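Local coordinates for alcohol dehydrogenase superfamily protein (PDB 3GAZ), which probably works as an NADP-dependent oxidoreductase of the medium-chain dehydrogenase/reductase type, pairing a GroES-like domain with a Rossmann-type cofactor domain, at residues Asp83-Arg86 / Val87-Val91; Ser201-Pro204 / Glu205-Ala208; Lys252-Pro255 / Leu256-Gln260. All coordinates share one frame; numbering follows the deposited sequence.

Contact 1 of 3, residues Asp83-Arg86 / Val87-Val91; sequences DSFR and VGDAV
A type II beta turn from R86 to D89 leads the chain out of a loop and into strand 90-94, within the GroES-like part of the protein. D89 N donates to R86 O at 3.1 Å and closes the turn. The D89 side chain then reaches back across it. Its OD2 accepts from R86 N at 2.8 Å, and the bond is almost straight, with an N-H...O angle of 176°. The N-H meets this oxygen from above the carboxylate plane, 55° out of it. R86 and D89 are thus tied twice, once through the backbone and once through a side chain. The first torsion of D89 puts CG beside its own N and opposite the carbonyl carbon (chi1 -72°), which turns the carboxylate back over the start of the turn. The R86 side chain heads away from the turn and makes no salt bridge with D89. G88 takes the third position of the turn with a positive phi, as glycine often does in type II turns.

The F85 ring packs beside the turn, just before R86. D89 OD2 lies at the edge of this ring, in its plane, 3.8 Å from CD1. The carboxylate plane is steeply tilted against the ring. V91 comes from the opposite direction and sets its CG1 3.6 Å from F85 CE1, at an oblique approach to the ring. Both F85 and V91 are buried and also touch L116 of strand 116-118. Backbone bonds from G88 and D89 to V75 and from V91 to G73 join the segment to strand 70-78. The whole is a type II turn that closes a loop and leads into strand 90-94, which pairs antiparallel with strand 70-78 in the GroES-like fold.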
ATOM      1  N   ASP A  83      11.527   8.810  20.739  1.00 32.68           N
ATOM      2  CA  ASP A  83      11.766   8.892  22.178  1.00 34.38           C
ATOM      3  C   ASP A  83      10.656   8.230  22.995  1.00 33.42           C
ATOM      4  O   ASP A  83      10.717   8.194  24.224  1.00 33.69           O
ATOM      5  CB  ASP A  83      11.908  10.358  22.605  1.00 35.79           C
ATOM      6  CG  ASP A  83      10.669  11.179  22.296  1.00 38.54           C
ATOM      7  OD1 ASP A  83       9.557  10.749  22.669  1.00 40.81           O
ATOM      8  OD2 ASP A  83      10.804  12.260  21.684  1.00 41.40           O
ATOM      9  N   SER A  84       9.643   7.709  22.312  1.00 31.45           N
ATOM     10  CA  SER A  84       8.525   7.062  22.988  1.00 28.62           C
ATOM     11  C   SER A  84       8.819   5.616  23.389  1.00 26.77           C
ATOM     12  O   SER A  84       8.110   5.042  24.213  1.00 26.09           O
ATOM     13  CB  SER A  84       7.281   7.111  22.097  1.00 28.71           C
ATOM     14  OG  SER A  84       7.559   6.590  20.810  1.00 29.79           O
ATOM     15  N   PHE A  85       9.860   5.027  22.808  1.00 23.91           N
ATOM     16  CA  PHE A  85      10.224   3.650  23.129  1.00 22.45           C
ATOM     17  C   PHE A  85      11.734   3.450  23.174  1.00 23.16           C
ATOM     18  O   PHE A  85      12.478   4.105  22.445  1.00 21.40           O
ATOM     19  CB  PHE A  85       9.616   2.688  22.104  1.00 22.09           C
ATOM     20  CG  PHE A  85       8.118   2.599  22.174  1.00 21.50           C
ATOM     21  CD1 PHE A  85       7.496   1.966  23.247  1.00 21.72           C
ATOM     22  CD2 PHE A  85       7.328   3.168  21.183  1.00 20.39           C
ATOM     23  CE1 PHE A  85       6.108   1.907  23.332  1.00 21.92           C
ATOM     24  CE2 PHE A  85       5.939   3.115  21.260  1.00 20.29           C
ATOM     25  CZ  PHE A  85       5.327   2.482  22.337  1.00 18.44           C
ATOM     26  N   ARG A  86      12.174   2.547  24.046  1.00 23.51           N
ATOM     27  CA  ARG A  86      13.591   2.228  24.195  1.00 24.78           C
ATOM     28  C   ARG A  86      13.786   0.754  23.892  1.00 23.78           C
ATOM     29  O   ARG A  86      12.841  -0.033  23.943  1.00 21.82           O
ATOM     30  CB  ARG A  86      14.074   2.484  25.627  1.00 26.09           C
ATOM     31  CG  ARG A  86      14.173   3.939  26.042  1.00 31.61           C
ATOM     32  CD  ARG A  86      14.755   4.046  27.449  1.00 34.95           C
ATOM     33  NE  ARG A  86      16.121   3.524  27.518  1.00 39.02           N
ATOM     34  CZ  ARG A  86      16.833   3.417  28.639  1.00 41.09           C
ATOM     35  NH1 ARG A  86      16.313   3.792  29.799  1.00 41.24           N
ATOM     36  NH2 ARG A  86      18.069   2.939  28.600  1.00 39.56           N
ATOM     37  N   VAL A  87      15.022   0.380  23.583  1.00 23.15           N
ATOM     38  CA  VAL A  87      15.331  -1.012  23.304  1.00 22.09           C
ATOM     39  C   VAL A  87      14.961  -1.829  24.538  1.00 21.43           C
ATOM     40  O   VAL A  87      15.328  -1.472  25.660  1.00 19.67           O
ATOM     41  CB  VAL A  87      16.829  -1.186  22.996  1.00 22.63           C
ATOM     42  CG1 VAL A  87      17.185  -2.662  22.918  1.00 25.11           C
ATOM     43  CG2 VAL A  87      17.159  -0.494  21.689  1.00 21.85           C
ATOM     44  N   GLY A  88      14.221  -2.913  24.325  1.00 19.70           N
ATOM     45  CA  GLY A  88      13.805  -3.761  25.429  1.00 18.29           C
ATOM     46  C   GLY A  88      12.336  -3.621  25.803  1.00 17.51           C
ATOM     47  O   GLY A  88      11.791  -4.486  26.488  1.00 18.74           O
ATOM     48  N   ASP A  89      11.690  -2.544  25.366  1.00 16.15           N
ATOM     49  CA  ASP A  89      10.279  -2.330  25.684  1.00 15.78           C
ATOM     50  C   ASP A  89       9.360  -3.351  25.022  1.00 16.05           C
ATOM     51  O   ASP A  89       9.467  -3.602  23.827  1.00 15.82           O
ATOM     52  CB  ASP A  89       9.823  -0.933  25.246  1.00 16.42           C
ATOM     53  CG  ASP A  89      10.386   0.172  26.119  1.00 19.44           C
ATOM     54  OD1 ASP A  89      10.894  -0.126  27.223  1.00 21.83           O
ATOM     55  OD2 ASP A  89      10.308   1.342  25.700  1.00 18.56           O
ATOM     56  N   ALA A  90       8.461  -3.939  25.804  1.00 14.98           N
ATOM     57  CA  ALA A  90       7.503  -4.899  25.264  1.00 15.77           C
ATOM     58  C   ALA A  90       6.359  -4.062  24.693  1.00 14.45           C
ATOM     59  O   ALA A  90       5.856  -3.158  25.364  1.00 15.88           O
ATOM     60  CB  ALA A  90       6.987  -5.817  26.369  1.00 13.20           C
ATOM     61  N   VAL A  91       5.947  -4.357  23.461  1.00 14.56           N
ATOM     62  CA  VAL A  91       4.871  -3.600  22.822  1.00 13.14           C
ATOM     63  C   VAL A  91       3.880  -4.466  22.044  1.00 13.06           C
ATOM     64  O   VAL A  91       4.101  -5.660  21.850  1.00 12.52           O
ATOM     65  CB  VAL A  91       5.438  -2.550  21.830  1.00 12.85           C
ATOM     66  CG1 VAL A  91       6.349  -1.563  22.558  1.00 13.78           C
ATOM     67  CG2 VAL A  91       6.190  -3.255  20.704  1.00 14.32           C
TER

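Contact 2 of 3, residues Ser201-Pro204 / Glu205-Ala208; sequences SREP and EDYA
Y207 lays one face of its ring over the backbone corner of P204. P204 CA stands 3.5 Å from the ring centroid, 20° off the normal, which makes a CH-pi contact. The pyrrolidine ring reaches on along the phenol, with P204 CG 3.6 Å from Y207 OH. That hydroxyl has a weak hydrogen bond with Q157 NE2. Y207 reaches this place because its CG sits between the backbone N and the carbonyl carbon (chi1 54°). At the edge of the same ring, in its plane, lies R202 O. The R202 guanidinium stands perpendicular to the phenol ring, and one of its faces takes Y207 CB. Its NH2 pairs with E210 further along the helix.

E203 is the N-cap of helix 204-212, which follows strand 196-199 of the Rossmann-type domain. Its carbonyl oxygen accepts from Y207 N at 3.0 Å, and only weakly from D206 N. The E203 and D206 side chains run side by side, with carboxylate planes 81° apart. A water bridges the two residues, accepting from E203 N and donating to D206 OD2. E205 OE1 lies 4.4 Å from E203 OE1, a like-charge approach. P204 and Y207 both pack on A235 of helix 227-235.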
ATOM      1  N   SER A 201     -30.791 -16.531  17.987  1.00 27.79           N
ATOM      2  CA  SER A 201     -31.899 -17.001  17.158  1.00 28.67           C
ATOM      3  C   SER A 201     -33.190 -16.233  17.443  1.00 27.66           C
ATOM      4  O   SER A 201     -34.142 -16.297  16.672  1.00 27.34           O
ATOM      5  CB  SER A 201     -32.136 -18.493  17.398  1.00 29.31           C
ATOM      6  OG  SER A 201     -32.553 -18.726  18.733  1.00 32.36           O
ATOM      7  N   ARG A 202     -33.216 -15.505  18.555  1.00 27.00           N
ATOM      8  CA  ARG A 202     -34.395 -14.739  18.939  1.00 25.76           C
ATOM      9  C   ARG A 202     -34.552 -13.479  18.092  1.00 24.59           C
ATOM     10  O   ARG A 202     -33.572 -12.939  17.585  1.00 24.31           O
ATOM     11  CB  ARG A 202     -34.307 -14.372  20.423  1.00 26.77           C
ATOM     12  CG  ARG A 202     -34.254 -15.585  21.344  1.00 25.05           C
ATOM     13  CD  ARG A 202     -33.990 -15.178  22.777  1.00 25.55           C
ATOM     14  NE  ARG A 202     -35.017 -14.281  23.294  1.00 25.09           N
ATOM     15  CZ  ARG A 202     -34.916 -13.624  24.445  1.00 25.00           C
ATOM     16  NH1 ARG A 202     -33.833 -13.770  25.194  1.00 24.53           N
ATOM     17  NH2 ARG A 202     -35.892 -12.818  24.843  1.00 24.55           N
ATOM     18  N   GLU A 203     -35.791 -13.020  17.935  1.00 23.72           N
ATOM     19  CA  GLU A 203     -36.074 -11.822  17.151  1.00 22.82           C
ATOM     20  C   GLU A 203     -35.836 -10.563  17.983  1.00 22.03           C
ATOM     21  O   GLU A 203     -35.990 -10.577  19.207  1.00 18.63           O
ATOM     22  CB  GLU A 203     -37.521 -11.839  16.650  1.00 25.14           C
ATOM     23  CG  GLU A 203     -37.864 -13.003  15.727  1.00 29.99           C
ATOM     24  CD  GLU A 203     -37.028 -13.021  14.456  1.00 33.18           C
ATOM     25  OE1 GLU A 203     -36.971 -11.986  13.759  1.00 34.92           O
ATOM     26  OE2 GLU A 203     -36.433 -14.076  14.150  1.00 34.64           O
ATOM     27  N   PRO A 204     -35.460  -9.454  17.323  1.00 20.62           N
ATOM     28  CA  PRO A 204     -35.199  -8.187  18.009  1.00 21.26           C
ATOM     29  C   PRO A 204     -36.400  -7.717  18.824  1.00 22.69           C
ATOM     30  O   PRO A 204     -36.253  -7.303  19.972  1.00 20.47           O
ATOM     31  CB  PRO A 204     -34.870  -7.230  16.859  1.00 21.41           C
ATOM     32  CG  PRO A 204     -34.298  -8.139  15.809  1.00 20.18           C
ATOM     33  CD  PRO A 204     -35.238  -9.317  15.873  1.00 21.20           C
ATOM     34  N   GLU A 205     -37.587  -7.790  18.222  1.00 24.02           N
ATOM     35  CA  GLU A 205     -38.803  -7.361  18.904  1.00 27.07           C
ATOM     36  C   GLU A 205     -39.019  -8.146  20.185  1.00 25.82           C
ATOM     37  O   GLU A 205     -39.558  -7.621  21.159  1.00 27.48           O
ATOM     38  CB  GLU A 205     -40.028  -7.520  17.996  1.00 30.23           C
ATOM     39  CG  GLU A 205     -40.147  -8.878  17.328  1.00 34.63           C
ATOM     40  CD  GLU A 205     -39.676  -8.851  15.889  1.00 36.89           C
ATOM     41  OE1 GLU A 205     -38.546  -8.380  15.642  1.00 36.87           O
ATOM     42  OE2 GLU A 205     -40.437  -9.301  15.003  1.00 41.40           O
ATOM     43  N   ASP A 206     -38.585  -9.400  20.190  1.00 25.38           N
ATOM     44  CA  ASP A 206     -38.748 -10.238  21.365  1.00 22.54           C
ATOM     45  C   ASP A 206     -37.731  -9.922  22.460  1.00 21.30           C
ATOM     46  O   ASP A 206     -38.120  -9.708  23.610  1.00 19.88           O
ATOM     47  CB  ASP A 206     -38.682 -11.719  20.981  1.00 26.16           C
ATOM     48  CG  ASP A 206     -39.757 -12.110  19.976  1.00 31.01           C
ATOM     49  OD1 ASP A 206     -40.813 -11.445  19.946  1.00 32.58           O
ATOM     50  OD2 ASP A 206     -39.554 -13.086  19.222  1.00 33.71           O
ATOM     51  N   TYR A 207     -36.438  -9.881  22.135  1.00 19.31           N
ATOM     52  CA  TYR A 207     -35.479  -9.566  23.189  1.00 18.46           C
ATOM     53  C   TYR A 207     -35.535  -8.099  23.605  1.00 16.95           C
ATOM     54  O   TYR A 207     -35.177  -7.764  24.733  1.00 17.38           O
ATOM     55  CB  TYR A 207     -34.041  -9.996  22.832  1.00 18.76           C
ATOM     56  CG  TYR A 207     -33.446  -9.498  21.533  1.00 17.42           C
ATOM     57  CD1 TYR A 207     -33.255 -10.371  20.455  1.00 18.41           C
ATOM     58  CD2 TYR A 207     -32.992  -8.185  21.405  1.00 18.39           C
ATOM     59  CE1 TYR A 207     -32.615  -9.949  19.285  1.00 19.24           C
ATOM     60  CE2 TYR A 207     -32.354  -7.750  20.238  1.00 17.75           C
ATOM     61  CZ  TYR A 207     -32.166  -8.639  19.187  1.00 19.25           C
ATOM     62  OH  TYR A 207     -31.513  -8.219  18.052  1.00 21.67           O
ATOM     63  N   ALA A 208     -36.006  -7.229  22.714  1.00 15.77           N
ATOM     64  CA  ALA A 208     -36.138  -5.810  23.049  1.00 15.51           C
ATOM     65  C   ALA A 208     -37.281  -5.672  24.057  1.00 14.39           C
ATOM     66  O   ALA A 208     -37.229  -4.852  24.983  1.00 14.43           O
ATOM     67  CB  ALA A 208     -36.449  -4.985  21.796  1.00 16.74           C
TER
HETATM   68  O   HOH W   1     -37.608 -14.650  19.236  1.00 22.33           O

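Contact 3 of 3, residues Lys252-Pro255 / Leu256-Gln260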
ATOM      1  N   LYS A 252     -32.322  -1.666   3.601  1.00 21.94           N
ATOM      2  CA  LYS A 252     -33.529  -0.852   3.604  1.00 22.31           C
ATOM      3  C   LYS A 252     -33.355   0.125   4.761  1.00 19.65           C
ATOM      4  O   LYS A 252     -33.189  -0.289   5.907  1.00 17.74           O
ATOM      5  CB  LYS A 252     -34.757  -1.732   3.838  1.00 24.09           C
ATOM      6  CG  LYS A 252     -36.035  -0.966   4.107  1.00 30.81           C
ATOM      7  CD  LYS A 252     -36.394  -0.034   2.958  1.00 32.55           C
ATOM      8  CE  LYS A 252     -37.895   0.180   2.918  1.00 36.88           C
ATOM      9  NZ  LYS A 252     -38.615  -1.121   2.802  1.00 37.28           N
ATOM     10  N   LEU A 253     -33.396   1.419   4.462  1.00 18.38           N
ATOM     11  CA  LEU A 253     -33.199   2.434   5.491  1.00 19.39           C
ATOM     12  C   LEU A 253     -34.458   2.929   6.199  1.00 19.01           C
ATOM     13  O   LEU A 253     -34.366   3.675   7.171  1.00 19.87           O
ATOM     14  CB  LEU A 253     -32.444   3.626   4.893  1.00 16.80           C
ATOM     15  CG  LEU A 253     -31.100   3.281   4.237  1.00 16.99           C
ATOM     16  CD1 LEU A 253     -30.359   4.565   3.860  1.00 14.69           C
ATOM     17  CD2 LEU A 253     -30.263   2.455   5.204  1.00 15.16           C
ATOM     18  N   ALA A 254     -35.626   2.505   5.731  1.00 20.48           N
ATOM     19  CA  ALA A 254     -36.895   2.938   6.322  1.00 21.01           C
ATOM     20  C   ALA A 254     -36.940   2.959   7.857  1.00 22.03           C
ATOM     21  O   ALA A 254     -37.419   3.924   8.456  1.00 21.95           O
ATOM     22  CB  ALA A 254     -38.041   2.077   5.778  1.00 21.97           C
ATOM     23  N   PRO A 255     -36.457   1.894   8.516  1.00 22.41           N
ATOM     24  CA  PRO A 255     -36.477   1.864   9.983  1.00 23.47           C
ATOM     25  C   PRO A 255     -35.804   3.064  10.651  1.00 25.07           C
ATOM     26  O   PRO A 255     -36.236   3.514  11.714  1.00 24.00           O
ATOM     27  CB  PRO A 255     -35.769   0.552  10.306  1.00 24.71           C
ATOM     28  CG  PRO A 255     -36.193  -0.330   9.159  1.00 23.71           C
ATOM     29  CD  PRO A 255     -36.009   0.599   7.973  1.00 23.50           C
ATOM     30  N   LEU A 256     -34.746   3.580  10.030  1.00 23.96           N
ATOM     31  CA  LEU A 256     -34.030   4.720  10.587  1.00 22.90           C
ATOM     32  C   LEU A 256     -34.842   6.004  10.533  1.00 23.24           C
ATOM     33  O   LEU A 256     -34.669   6.886  11.375  1.00 24.14           O
ATOM     34  CB  LEU A 256     -32.692   4.914   9.868  1.00 21.93           C
ATOM     35  CG  LEU A 256     -31.671   3.801  10.110  1.00 19.98           C
ATOM     36  CD1 LEU A 256     -30.377   4.137   9.384  1.00 19.25           C
ATOM     37  CD2 LEU A 256     -31.415   3.649  11.601  1.00 19.08           C
ATOM     38  N   SER A 257     -35.717   6.121   9.538  1.00 22.42           N
ATOM     39  CA  SER A 257     -36.567   7.297   9.430  1.00 21.41           C
ATOM     40  C   SER A 257     -37.718   7.154  10.417  1.00 21.55           C
ATOM     41  O   SER A 257     -38.009   8.074  11.178  1.00 20.56           O
ATOM     42  CB  SER A 257     -37.125   7.441   8.010  1.00 22.57           C
ATOM     43  OG  SER A 257     -36.103   7.790   7.099  1.00 23.22           O
ATOM     44  N   PHE A 258     -38.372   5.994  10.396  1.00 22.36           N
ATOM     45  CA  PHE A 258     -39.486   5.727  11.304  1.00 24.10           C
ATOM     46  C   PHE A 258     -39.067   5.965  12.743  1.00 22.79           C
ATOM     47  O   PHE A 258     -39.833   6.508  13.541  1.00 22.54           O
ATOM     48  CB  PHE A 258     -39.960   4.276  11.176  1.00 28.19           C
ATOM     49  CG  PHE A 258     -40.879   4.031  10.018  1.00 31.76           C
ATOM     50  CD1 PHE A 258     -42.081   4.724   9.911  1.00 34.35           C
ATOM     51  CD2 PHE A 258     -40.559   3.086   9.047  1.00 33.08           C
ATOM     52  CE1 PHE A 258     -42.956   4.477   8.855  1.00 35.63           C
ATOM     53  CE2 PHE A 258     -41.425   2.832   7.989  1.00 35.48           C
ATOM     54  CZ  PHE A 258     -42.626   3.528   7.893  1.00 35.83           C
ATOM     55  N   LYS A 259     -37.849   5.549  13.077  1.00 18.56           N
ATOM     56  CA  LYS A 259     -37.362   5.724  14.439  1.00 17.71           C
ATOM     57  C   LYS A 259     -36.511   6.969  14.610  1.00 15.54           C
ATOM     58  O   LYS A 259     -35.951   7.184  15.685  1.00 16.35           O
ATOM     59  CB  LYS A 259     -36.553   4.506  14.879  1.00 18.20           C
ATOM     60  CG  LYS A 259     -37.344   3.211  14.970  1.00 19.94           C
ATOM     61  CD  LYS A 259     -36.405   2.095  15.394  1.00 21.81           C
ATOM     62  CE  LYS A 259     -37.107   0.781  15.593  1.00 23.45           C
ATOM     63  NZ  LYS A 259     -36.109  -0.268  15.946  1.00 20.46           N
ATOM     64  N   GLN A 260     -36.406   7.780  13.559  1.00 16.28           N
ATOM     65  CA  GLN A 260     -35.615   9.011  13.625  1.00 17.65           C
ATOM     66  C   GLN A 260     -34.273   8.678  14.262  1.00 15.40           C
ATOM     67  O   GLN A 260     -33.759   9.426  15.088  1.00 17.01           O
ATOM     68  CB  GLN A 260     -36.352  10.049  14.473  1.00 20.39           C
ATOM     69  CG  GLN A 260     -37.712  10.448  13.906  1.00 25.95           C
ATOM     70  CD  GLN A 260     -38.610  11.096  14.942  1.00 28.28           C
ATOM     71  OE1 GLN A 260     -39.100  10.431  15.859  1.00 29.64           O
ATOM     72  NE2 GLN A 260     -38.825  12.404  14.806  1.00 27.58           N
TER
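L256 sits near L253 at the start of the short helix 254-258, with L256 CB 3.4 Å from L253 O. This helix links strands 240-244 and 262-265 in a beta-alpha-beta unit of the Rossmann-type domain. The closely fitted part of the contact is backbone. L253 O takes L256 N at 2.9 Å. A254 O takes two donors: F258 N comes almost straight (176°), and S257 N comes from above the carbonyl plane. P255 O accepts from K259 N, and the start of the K259 side chain lies along the same oxygen, CB at 3.3 Å. At the far end Q260 has positive phi and closes a Schellman motif.

The side-chain packing is looser. F258 CG lies beside the backbone N (chi1 -81°), which brings CD2 within 3.3 Å of A254 O, obliquely to the ring. A254 CB meets F258 CE2 only at 4.1 Å. F258 and S257 are exposed. On the side facing helix 227-235, L253, P255 and L256 touch F233. K259 extends fully and gives its NZ to the carbonyl oxygens of F233, S234 and V236. Three carbonyl acceptors, two of them from the last turn of helix 227-235, would probably favour the charged ammonium.

How the contacts relate
Contact 1 lies apart from the others. Its centre is about 48 Å from that of contact 2 and about 49 Å from that of contact 3, across the centre of the chain, in the GroES-like region. Contacts 2 and 3 share the Rossmann-type domain, with nearest atoms about 7 Å apart, and both pack against helix 227-235. Contacts 1 and 2 are partly buried, each around an aromatic ring, while contact 3 is a surface contact. The chemistry follows the setting. Contact 1 uses a carboxylate to brace a turn beside a sheet. Contact 2 caps a helix, with a proline CH-pi contact to a tyrosine and a water bridge. Contact 3 relies mainly on helical backbone bonds.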